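Local structure of EAL domain protein (Vibrio cholerae serotype O1, 6IJ2) at residues Phe120-Ala132 with Val145-Asp159. The protein hydrolyses cyclic dinucleotides such as c-di-GMP and cGAMP, acting as a metal-dependent phosphodiesterase of the EAL family. The protein carries 1 engineered substitution. Numbering follows the deposited sequence.
With CA (calcium ion), chain I; CA (calcium ion), chain L; CA (calcium ion), chain J; CA (calcium ion), chain K.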
ATOM      1  N   PHE A 120      29.771  13.857  12.560  1.00 40.71           N
ATOM      2  CA  PHE A 120      28.443  14.081  12.009  1.00 43.09           C
ATOM      3  C   PHE A 120      27.414  13.579  13.010  1.00 41.39           C
ATOM      4  O   PHE A 120      27.389  12.374  13.299  1.00 52.37           O
ATOM      5  CB  PHE A 120      28.293  13.348  10.674  1.00 41.06           C
ATOM      6  CG  PHE A 120      27.234  13.927   9.766  1.00 39.72           C
ATOM      7  CD1 PHE A 120      25.901  13.559   9.895  1.00 34.24           C
ATOM      8  CD2 PHE A 120      27.582  14.814   8.758  1.00 42.14           C
ATOM      9  CE1 PHE A 120      24.936  14.096   9.064  1.00 32.54           C
ATOM     10  CE2 PHE A 120      26.628  15.348   7.924  1.00 38.54           C
ATOM     11  CZ  PHE A 120      25.295  14.975   8.068  1.00 36.22           C
ATOM     12  N   PRO A 121      26.576  14.443  13.579  1.00 41.69           N
ATOM     13  CA  PRO A 121      25.639  13.993  14.622  1.00 44.34           C
ATOM     14  C   PRO A 121      24.631  12.961  14.124  1.00 37.97           C
ATOM     15  O   PRO A 121      24.078  13.075  13.027  1.00 34.89           O
ATOM     16  CB  PRO A 121      24.936  15.287  15.048  1.00 48.23           C
ATOM     17  CG  PRO A 121      25.199  16.266  13.940  1.00 53.64           C
ATOM     18  CD  PRO A 121      26.539  15.902  13.393  1.00 46.61           C
ATOM     19  N   ILE A 122      24.380  11.962  14.978  1.00 40.13           N
ATOM     20  CA  ILE A 122      23.379  10.929  14.696  1.00 36.53           C
ATOM     21  C   ILE A 122      22.028  11.562  14.407  1.00 39.98           C
ATOM     22  O   ILE A 122      21.260  11.085  13.564  1.00 40.32           O
ATOM     23  CB  ILE A 122      23.306   9.944  15.883  1.00 44.23           C
ATOM     24  CG1 ILE A 122      24.626   9.181  16.025  1.00 50.49           C
ATOM     25  CG2 ILE A 122      22.136   8.983  15.753  1.00 43.06           C
ATOM     26  CD1 ILE A 122      24.976   8.361  14.816  1.00 55.47           C
ATOM     27  N   GLU A 123      21.729  12.663  15.096  1.00 41.46           N
ATOM     28  CA  GLU A 123      20.454  13.345  14.952  1.00 37.28           C
ATOM     29  C   GLU A 123      20.300  14.015  13.591  1.00 34.01           C
ATOM     30  O   GLU A 123      19.173  14.370  13.208  1.00 36.22           O
ATOM     31  CB  GLU A 123      20.299  14.366  16.090  1.00 49.16           C
ATOM     32  CG  GLU A 123      21.611  14.944  16.628  1.00 62.55           C
ATOM     33  CD  GLU A 123      22.378  13.984  17.541  1.00 60.42           C
ATOM     34  OE1 GLU A 123      21.779  13.421  18.481  1.00 67.03           O
ATOM     35  OE2 GLU A 123      23.579  13.771  17.289  1.00 63.66           O
ATOM     36  N   ASN A 124      21.392  14.200  12.848  1.00 33.27           N
ATOM     37  CA  ASN A 124      21.296  14.725  11.494  1.00 30.34           C
ATOM     38  C   ASN A 124      21.316  13.629  10.434  1.00 34.44           C
ATOM     39  O   ASN A 124      21.441  13.937   9.244  1.00 31.79           O
ATOM     40  CB  ASN A 124      22.416  15.718  11.219  1.00 30.95           C
ATOM     41  CG  ASN A 124      22.236  17.022  11.974  1.00 41.32           C
ATOM     42  OD1 ASN A 124      21.287  17.192  12.736  1.00 41.79           O
ATOM     43  ND2 ASN A 124      23.156  17.944  11.768  1.00 35.46           N
ATOM     44  N   ILE A 125      21.210  12.364  10.835  1.00 31.53           N
ATOM     45  CA  ILE A 125      21.132  11.243   9.901  1.00 30.68           C
ATOM     46  C   ILE A 125      19.706  10.703   9.912  1.00 32.54           C
ATOM     47  O   ILE A 125      19.159  10.391  10.977  1.00 31.58           O
ATOM     48  CB  ILE A 125      22.157  10.147  10.250  1.00 32.13           C
ATOM     49  CG1 ILE A 125      23.583  10.686  10.112  1.00 33.16           C
ATOM     50  CG2 ILE A 125      21.964   8.911   9.353  1.00 32.21           C
ATOM     51  CD1 ILE A 125      24.651   9.738  10.644  1.00 36.66           C
ATOM     52  N   MET A 126      19.101  10.609   8.731  1.00 28.31           N
ATOM     53  CA  MET A 126      17.742  10.083   8.566  1.00 27.47           C
ATOM     54  C   MET A 126      17.817   8.817   7.736  1.00 34.14           C
ATOM     55  O   MET A 126      18.505   8.789   6.716  1.00 35.52           O
ATOM     56  CB  MET A 126      16.811  11.082   7.894  1.00 25.98           C
ATOM     57  CG  MET A 126      15.387  10.541   7.703  1.00 30.46           C
ATOM     58  SD  MET A 126      14.123  11.781   7.379  1.00 32.88           S
ATOM     59  CE  MET A 126      14.478  12.265   5.694  1.00 30.94           C
ATOM     60  N   PHE A 127      17.127   7.769   8.178  1.00 29.42           N
ATOM     61  CA  PHE A 127      17.072   6.523   7.428  1.00 29.43           C
ATOM     62  C   PHE A 127      15.704   6.389   6.781  1.00 30.51           C
ATOM     63  O   PHE A 127      14.680   6.541   7.453  1.00 29.10           O
ATOM     64  CB  PHE A 127      17.372   5.321   8.325  1.00 34.64           C
ATOM     65  CG  PHE A 127      18.842   5.118   8.564  1.00 34.20           C
ATOM     66  CD1 PHE A 127      19.628   4.529   7.586  1.00 36.56           C
ATOM     67  CD2 PHE A 127      19.448   5.546   9.738  1.00 33.62           C
ATOM     68  CE1 PHE A 127      20.984   4.364   7.782  1.00 38.80           C
ATOM     69  CE2 PHE A 127      20.804   5.369   9.941  1.00 36.55           C
ATOM     70  CZ  PHE A 127      21.572   4.791   8.968  1.00 35.14           C
ATOM     71  N   GLU A 128      15.695   6.117   5.480  1.00 27.61           N
ATOM     72  CA  GLU A 128      14.459   5.930   4.724  1.00 26.78           C
ATOM     73  C   GLU A 128      14.175   4.446   4.572  1.00 28.56           C
ATOM     74  O   GLU A 128      15.035   3.686   4.113  1.00 35.52           O
ATOM     75  CB  GLU A 128      14.552   6.595   3.349  1.00 30.98           C
ATOM     76  CG  GLU A 128      15.000   8.039   3.441  1.00 28.75           C
ATOM     77  CD  GLU A 128      14.959   8.756   2.114  1.00 30.07           C
ATOM     78  OE1 GLU A 128      15.259   9.964   2.098  1.00 29.38           O
ATOM     79  OE2 GLU A 128      14.619   8.116   1.090  1.00 29.68           O
ATOM     80  N   PHE A 129      12.962   4.044   4.940  1.00 30.37           N
ATOM     81  CA  PHE A 129      12.610   2.636   5.076  1.00 32.95           C
ATOM     82  C   PHE A 129      11.701   2.221   3.925  1.00 34.97           C
ATOM     83  O   PHE A 129      10.652   2.838   3.702  1.00 34.59           O
ATOM     84  CB  PHE A 129      11.937   2.377   6.426  1.00 29.39           C
ATOM     85  CG  PHE A 129      12.900   2.347   7.584  1.00 34.74           C
ATOM     86  CD1 PHE A 129      13.286   3.522   8.205  1.00 35.00           C
ATOM     87  CD2 PHE A 129      13.405   1.146   8.056  1.00 40.77           C
ATOM     88  CE1 PHE A 129      14.172   3.513   9.272  1.00 36.55           C
ATOM     89  CE2 PHE A 129      14.296   1.124   9.123  1.00 45.40           C
ATOM     90  CZ  PHE A 129      14.680   2.311   9.732  1.00 41.60           C
ATOM     91  N   THR A 130      12.130   1.198   3.193  1.00 35.97           N
ATOM     92  CA  THR A 130      11.345   0.529   2.168  1.00 37.57           C
ATOM     93  C   THR A 130      11.206  -0.936   2.553  1.00 43.91           C
ATOM     94  O   THR A 130      12.176  -1.566   2.987  1.00 43.10           O
ATOM     95  CB  THR A 130      12.006   0.624   0.780  1.00 46.11           C
ATOM     96  OG1 THR A 130      12.192   1.997   0.411  1.00 39.26           O
ATOM     97  CG2 THR A 130      11.133  -0.058  -0.270  1.00 46.37           C
ATOM     98  N   GLU A 131      10.001  -1.469   2.395  1.00 45.88           N
ATOM     99  CA  GLU A 131       9.742  -2.866   2.713  1.00 42.67           C
ATOM    100  C   GLU A 131      10.356  -3.786   1.662  1.00 41.45           C
ATOM    101  O   GLU A 131      10.430  -3.449   0.477  1.00 43.98           O
ATOM    102  CB  GLU A 131       8.237  -3.108   2.805  1.00 46.22           C
ATOM    103  CG  GLU A 131       7.485  -2.078   3.641  1.00 43.85           C
ATOM    104  CD  GLU A 131       6.943  -0.911   2.814  1.00 51.29           C
ATOM    105  OE1 GLU A 131       7.712  -0.328   2.020  1.00 45.75           O
ATOM    106  OE2 GLU A 131       5.741  -0.581   2.956  1.00 46.49           O
ATOM    107  N   ALA A 132      10.798  -4.964   2.110  1.00 42.39           N
ATOM    108  CA  ALA A 132      11.359  -5.945   1.191  1.00 52.92           C
ATOM    109  C   ALA A 132      10.280  -6.789   0.534  1.00 61.14           C
ATOM    110  O   ALA A 132      10.450  -7.226  -0.611  1.00 71.89           O
ATOM    111  CB  ALA A 132      12.345  -6.850   1.928  1.00 55.95           C
ATOM    112  N   VAL A 145      12.713   0.458  13.256  1.00 39.06           N
ATOM    113  CA  VAL A 145      12.443   1.893  13.260  1.00 38.57           C
ATOM    114  C   VAL A 145      12.485   2.444  14.678  1.00 39.05           C
ATOM    115  O   VAL A 145      13.075   3.499  14.935  1.00 41.77           O
ATOM    116  CB  VAL A 145      11.093   2.177  12.580  1.00 37.06           C
ATOM    117  CG1 VAL A 145      10.715   3.647  12.718  1.00 32.16           C
ATOM    118  CG2 VAL A 145      11.142   1.766  11.120  1.00 37.46           C
ATOM    119  N   GLU A 146      11.867   1.739  15.627  1.00 39.11           N
ATOM    120  CA  GLU A 146      11.844   2.256  16.991  1.00 49.30           C
ATOM    121  C   GLU A 146      13.222   2.188  17.645  1.00 48.71           C
ATOM    122  O   GLU A 146      13.561   3.055  18.460  1.00 47.88           O
ATOM    123  CB  GLU A 146      10.786   1.512  17.808  1.00 45.96           C
ATOM    124  CG  GLU A 146       9.372   1.838  17.322  1.00 51.02           C
ATOM    125  CD  GLU A 146       8.266   1.182  18.136  1.00 66.56           C
ATOM    126  OE1 GLU A 146       7.086   1.528  17.906  1.00 63.67           O
ATOM    127  OE2 GLU A 146       8.568   0.329  18.999  1.00 71.79           O
ATOM    128  N   TYR A 147      14.034   1.186  17.290  1.00 43.51           N
ATOM    129  CA  TYR A 147      15.401   1.137  17.797  1.00 50.54           C
ATOM    130  C   TYR A 147      16.225   2.302  17.262  1.00 52.65           C
ATOM    131  O   TYR A 147      16.977   2.936  18.012  1.00 52.71           O
ATOM    132  CB  TYR A 147      16.060  -0.192  17.430  1.00 47.42           C
ATOM    133  CG  TYR A 147      17.517  -0.271  17.825  1.00 50.90           C
ATOM    134  CD1 TYR A 147      17.893  -0.256  19.161  1.00 56.44           C
ATOM    135  CD2 TYR A 147      18.515  -0.369  16.864  1.00 52.37           C
ATOM    136  CE1 TYR A 147      19.223  -0.328  19.530  1.00 59.55           C
ATOM    137  CE2 TYR A 147      19.853  -0.450  17.223  1.00 51.66           C
ATOM    138  CZ  TYR A 147      20.197  -0.426  18.557  1.00 58.80           C
ATOM    139  OH  TYR A 147      21.520  -0.497  18.928  1.00 60.80           O
ATOM    140  N   TYR A 148      16.093   2.597  15.968  1.00 47.78           N
ATOM    141  CA  TYR A 148      16.834   3.711  15.390  1.00 45.05           C
ATOM    142  C   TYR A 148      16.401   5.036  16.002  1.00 44.94           C
ATOM    143  O   TYR A 148      17.243   5.899  16.288  1.00 45.80           O
ATOM    144  CB  TYR A 148      16.656   3.727  13.872  1.00 42.46           C
ATOM    145  CG  TYR A 148      17.551   2.745  13.150  1.00 47.72           C
ATOM    146  CD1 TYR A 148      17.957   1.567  13.760  1.00 52.26           C
ATOM    147  CD2 TYR A 148      18.014   3.010  11.869  1.00 50.75           C
ATOM    148  CE1 TYR A 148      18.780   0.668  13.104  1.00 57.67           C
ATOM    149  CE2 TYR A 148      18.843   2.121  11.210  1.00 55.81           C
ATOM    150  CZ  TYR A 148      19.222   0.950  11.829  1.00 55.32           C
ATOM    151  OH  TYR A 148      20.048   0.063  11.175  1.00 60.94           O
ATOM    152  N   LYS A 149      15.093   5.213  16.212  1.00 40.21           N
ATOM    153  CA  LYS A 149      14.602   6.390  16.923  1.00 46.17           C
ATOM    154  C   LYS A 149      15.243   6.506  18.301  1.00 53.13           C
ATOM    155  O   LYS A 149      15.642   7.600  18.718  1.00 55.00           O
ATOM    156  CB  LYS A 149      13.079   6.338  17.050  1.00 45.23           C
ATOM    157  CG  LYS A 149      12.328   6.510  15.743  1.00 61.45           C
ATOM    158  CD  LYS A 149      10.830   6.596  15.992  1.00 61.97           C
ATOM    159  CE  LYS A 149      10.178   7.587  15.054  1.00 59.77           C
ATOM    160  NZ  LYS A 149       8.898   8.104  15.617  1.00 64.21           N
ATOM    161  N   SER A 150      15.370   5.378  19.013  1.00 48.66           N
ATOM    162  CA  SER A 150      15.934   5.406  20.360  1.00 58.82           C
ATOM    163  C   SER A 150      17.405   5.800  20.351  1.00 64.68           C
ATOM    164  O   SER A 150      17.886   6.414  21.312  1.00 69.75           O
ATOM    165  CB  SER A 150      15.753   4.044  21.035  1.00 60.84           C
ATOM    166  OG  SER A 150      16.580   3.053  20.449  1.00 60.50           O
ATOM    167  N   LEU A 151      18.133   5.458  19.290  1.00 61.60           N
ATOM    168  CA  LEU A 151      19.527   5.864  19.191  1.00 53.29           C
ATOM    169  C   LEU A 151      19.694   7.321  18.784  1.00 54.27           C
ATOM    170  O   LEU A 151      20.811   7.841  18.874  1.00 54.21           O
ATOM    171  CB  LEU A 151      20.271   4.974  18.196  1.00 50.46           C
ATOM    172  CG  LEU A 151      20.405   3.500  18.564  1.00 56.79           C
ATOM    173  CD1 LEU A 151      21.326   2.799  17.585  1.00 62.24           C
ATOM    174  CD2 LEU A 151      20.911   3.343  19.984  1.00 61.11           C
ATOM    175  N   GLY A 152      18.628   7.986  18.335  1.00 51.01           N
ATOM    176  CA  GLY A 152      18.693   9.380  17.939  1.00 50.41           C
ATOM    177  C   GLY A 152      18.535   9.641  16.457  1.00 44.67           C
ATOM    178  O   GLY A 152      18.456  10.809  16.059  1.00 39.45           O
ATOM    179  N   PHE A 153      18.474   8.601  15.629  1.00 40.79           N
ATOM    180  CA  PHE A 153      18.292   8.784  14.194  1.00 38.52           C
ATOM    181  C   PHE A 153      16.916   9.354  13.877  1.00 35.66           C
ATOM    182  O   PHE A 153      15.940   9.112  14.588  1.00 39.82           O
ATOM    183  CB  PHE A 153      18.463   7.449  13.460  1.00 35.47           C
ATOM    184  CG  PHE A 153      19.861   6.934  13.489  1.00 34.89           C
ATOM    185  CD1 PHE A 153      20.848   7.541  12.726  1.00 34.57           C
ATOM    186  CD2 PHE A 153      20.206   5.860  14.293  1.00 37.83           C
ATOM    187  CE1 PHE A 153      22.152   7.083  12.755  1.00 36.18           C
ATOM    188  CE2 PHE A 153      21.520   5.401  14.334  1.00 48.41           C
ATOM    189  CZ  PHE A 153      22.490   6.007  13.562  1.00 43.33           C
ATOM    190  N   GLN A 154      16.849  10.130  12.796  1.00 32.11           N
ATOM    191  CA  GLN A 154      15.573  10.443  12.178  1.00 33.12           C
ATOM    192  C   GLN A 154      15.166   9.281  11.271  1.00 31.15           C
ATOM    193  O   GLN A 154      16.016   8.531  10.784  1.00 30.87           O
ATOM    194  CB  GLN A 154      15.666  11.747  11.380  1.00 33.51           C
ATOM    195  CG  GLN A 154      15.849  12.993  12.251  1.00 37.43           C
ATOM    196  CD  GLN A 154      14.588  13.337  13.027  1.00 40.47           C
ATOM    197  OE1 GLN A 154      13.534  13.581  12.441  1.00 49.97           O
ATOM    198  NE2 GLN A 154      14.688  13.338  14.348  1.00 49.58           N
ATOM    199  N   THR A 155      13.859   9.099  11.097  1.00 28.54           N
ATOM    200  CA  THR A 155      13.322   8.002  10.292  1.00 27.17           C
ATOM    201  C   THR A 155      12.253   8.505   9.342  1.00 26.97           C
ATOM    202  O   THR A 155      11.526   9.461   9.642  1.00 28.07           O
ATOM    203  CB  THR A 155      12.718   6.890  11.162  1.00 28.42           C
ATOM    204  OG1 THR A 155      11.578   7.405  11.862  1.00 28.39           O
ATOM    205  CG2 THR A 155      13.762   6.390  12.173  1.00 32.41           C
ATOM    206  N   ALA A 156      12.121   7.802   8.210  1.00 27.93           N
ATOM    207  CA  ALA A 156      11.124   8.124   7.198  1.00 29.91           C
ATOM    208  C   ALA A 156      10.593   6.859   6.548  1.00 26.46           C
ATOM    209  O   ALA A 156      11.352   5.911   6.314  1.00 25.71           O
ATOM    210  CB  ALA A 156      11.693   9.028   6.095  1.00 31.39           C
ATOM    211  N   ILE A 157       9.299   6.865   6.231  1.00 24.96           N
ATOM    212  CA  ILE A 157       8.739   5.900   5.284  1.00 26.42           C
ATOM    213  C   ILE A 157       9.010   6.425   3.878  1.00 23.71           C
ATOM    214  O   ILE A 157       8.624   7.543   3.538  1.00 25.87           O
ATOM    215  CB  ILE A 157       7.237   5.688   5.529  1.00 28.49           C
ATOM    216  CG1 ILE A 157       7.036   5.027   6.896  1.00 31.47           C
ATOM    217  CG2 ILE A 157       6.622   4.839   4.423  1.00 25.83           C
ATOM    218  CD1 ILE A 157       5.609   4.830   7.262  1.00 45.60           C
ATOM    219  N   ASP A 158       9.715   5.635   3.073  1.00 25.86           N
ATOM    220  CA  ASP A 158      10.221   6.113   1.787  1.00 27.06           C
ATOM    221  C   ASP A 158       9.136   6.145   0.708  1.00 28.98           C
ATOM    222  O   ASP A 158       9.057   7.089  -0.089  1.00 33.60           O
ATOM    223  CB  ASP A 158      11.385   5.210   1.367  1.00 31.21           C
ATOM    224  CG  ASP A 158      12.256   5.801   0.264  1.00 30.76           C
ATOM    225  OD1 ASP A 158      11.933   6.859  -0.308  1.00 28.38           O
ATOM    226  OD2 ASP A 158      13.308   5.195  -0.003  1.00 33.08           O
ATOM    227  N   ASP A 159       8.288   5.139   0.651  1.00 26.83           N
ATOM    228  CA  ASP A 159       7.538   4.967  -0.578  1.00 25.31           C
ATOM    229  C   ASP A 159       6.058   4.948  -0.286  1.00 27.83           C
ATOM    230  O   ASP A 159       5.355   4.025  -0.681  1.00 29.08           O
ATOM    231  CB  ASP A 159       7.962   3.684  -1.300  1.00 30.13           C
ATOM    232  CG  ASP A 159       9.464   3.639  -1.620  1.00 42.33           C
ATOM    233  OD1 ASP A 159      10.142   4.691  -1.588  1.00 40.30           O
ATOM    234  OD2 ASP A 159       9.966   2.531  -1.923  1.00 47.50           O
TER
HETATM  235 CA    CA I 601      10.402   7.087  -2.060  1.00 29.69          CA
HETATM  236 CA    CA L 604      12.365   3.078  -2.146  1.00 84.33          CA
HETATM  237 CA    CA J 602      14.561   7.059  -0.922  1.00 26.47          CA
HETATM  238 CA    CA K 603       4.642   1.765  -0.142  1.00 57.13          CA
HETATM  239  O   HOH W   1      14.531   2.993   1.115  1.00 36.80           O
HETATM  240  O   HOH W   2       8.191   2.506   2.300  1.00 33.50           O
HETATM  241  O   HOH W   3       6.625   0.250  -0.423  1.00 33.93           O
HETATM  242  O   HOH W   4       5.265   2.062   2.139  1.00 34.49           O
HETATM  243  O   HOH W   5       8.903   6.050  -3.516  1.00 27.81           O
HETATM  244  O   HOH W   6      13.683   8.917  -1.996  1.00 27.32           O
HETATM  245  O   HOH W   7      14.217   1.656  -2.656  1.00 69.41           O
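Glu128 and Asp158 meet through a shared calcium ion: Glu128 OE2 binds it at 2.3 Å, while Asp158 supplies both carboxylate oxygens, and the carboxylate planes of the two residues stand 77° apart. Asp158 OD1 also bridges to a second calcium, 2.3 Å away, which Asp159 OD1 joins; with CG swung opposite the backbone N (chi1 -164°), the carboxylate of Asp158 reaches both ions. A third calcium links Thr130 OG1 with Asp159. Glu45, Asn95, Glu215 and a phosphate of the bound 5'-pGpG contribute to this cluster, consistent with the active centre of an EAL phosphodiesterase, and the other carboxylate oxygen of Glu128 is held by Ser93 and Lys179.

The ions lie at the C-terminal ends of two parallel strands, 125-129 and the one starting at Gln154. Four backbone hydrogen bonds run along the pair, from Gln154 N to Ile125 O (3.0 Å) onward, and a fifth joins Asp158 N, where the chain turns, to Phe129 O (3.0 Å). On the helix side of the sheet, Phe127 makes a T-shaped (edge-to-face) contact with one face of Phe153, while Ile122 CG2 sits centrally over the other in a CH-pi contact, 3.5 Å from Phe153 CE1. Tyr148 turns its edge to the face of Phe127 in a second T-shaped pair, with planes at 67°, and Val145 CG2 makes a CH-pi contact over the centre of the Phe129 ring.

The whole forms a beta-alpha-beta unit of the EAL barrel: helix 139-151 packs outside the strands, strands 91-96 and 177-180 flank the pair, and helix 109-117 adjoins Ile122 and Phe153.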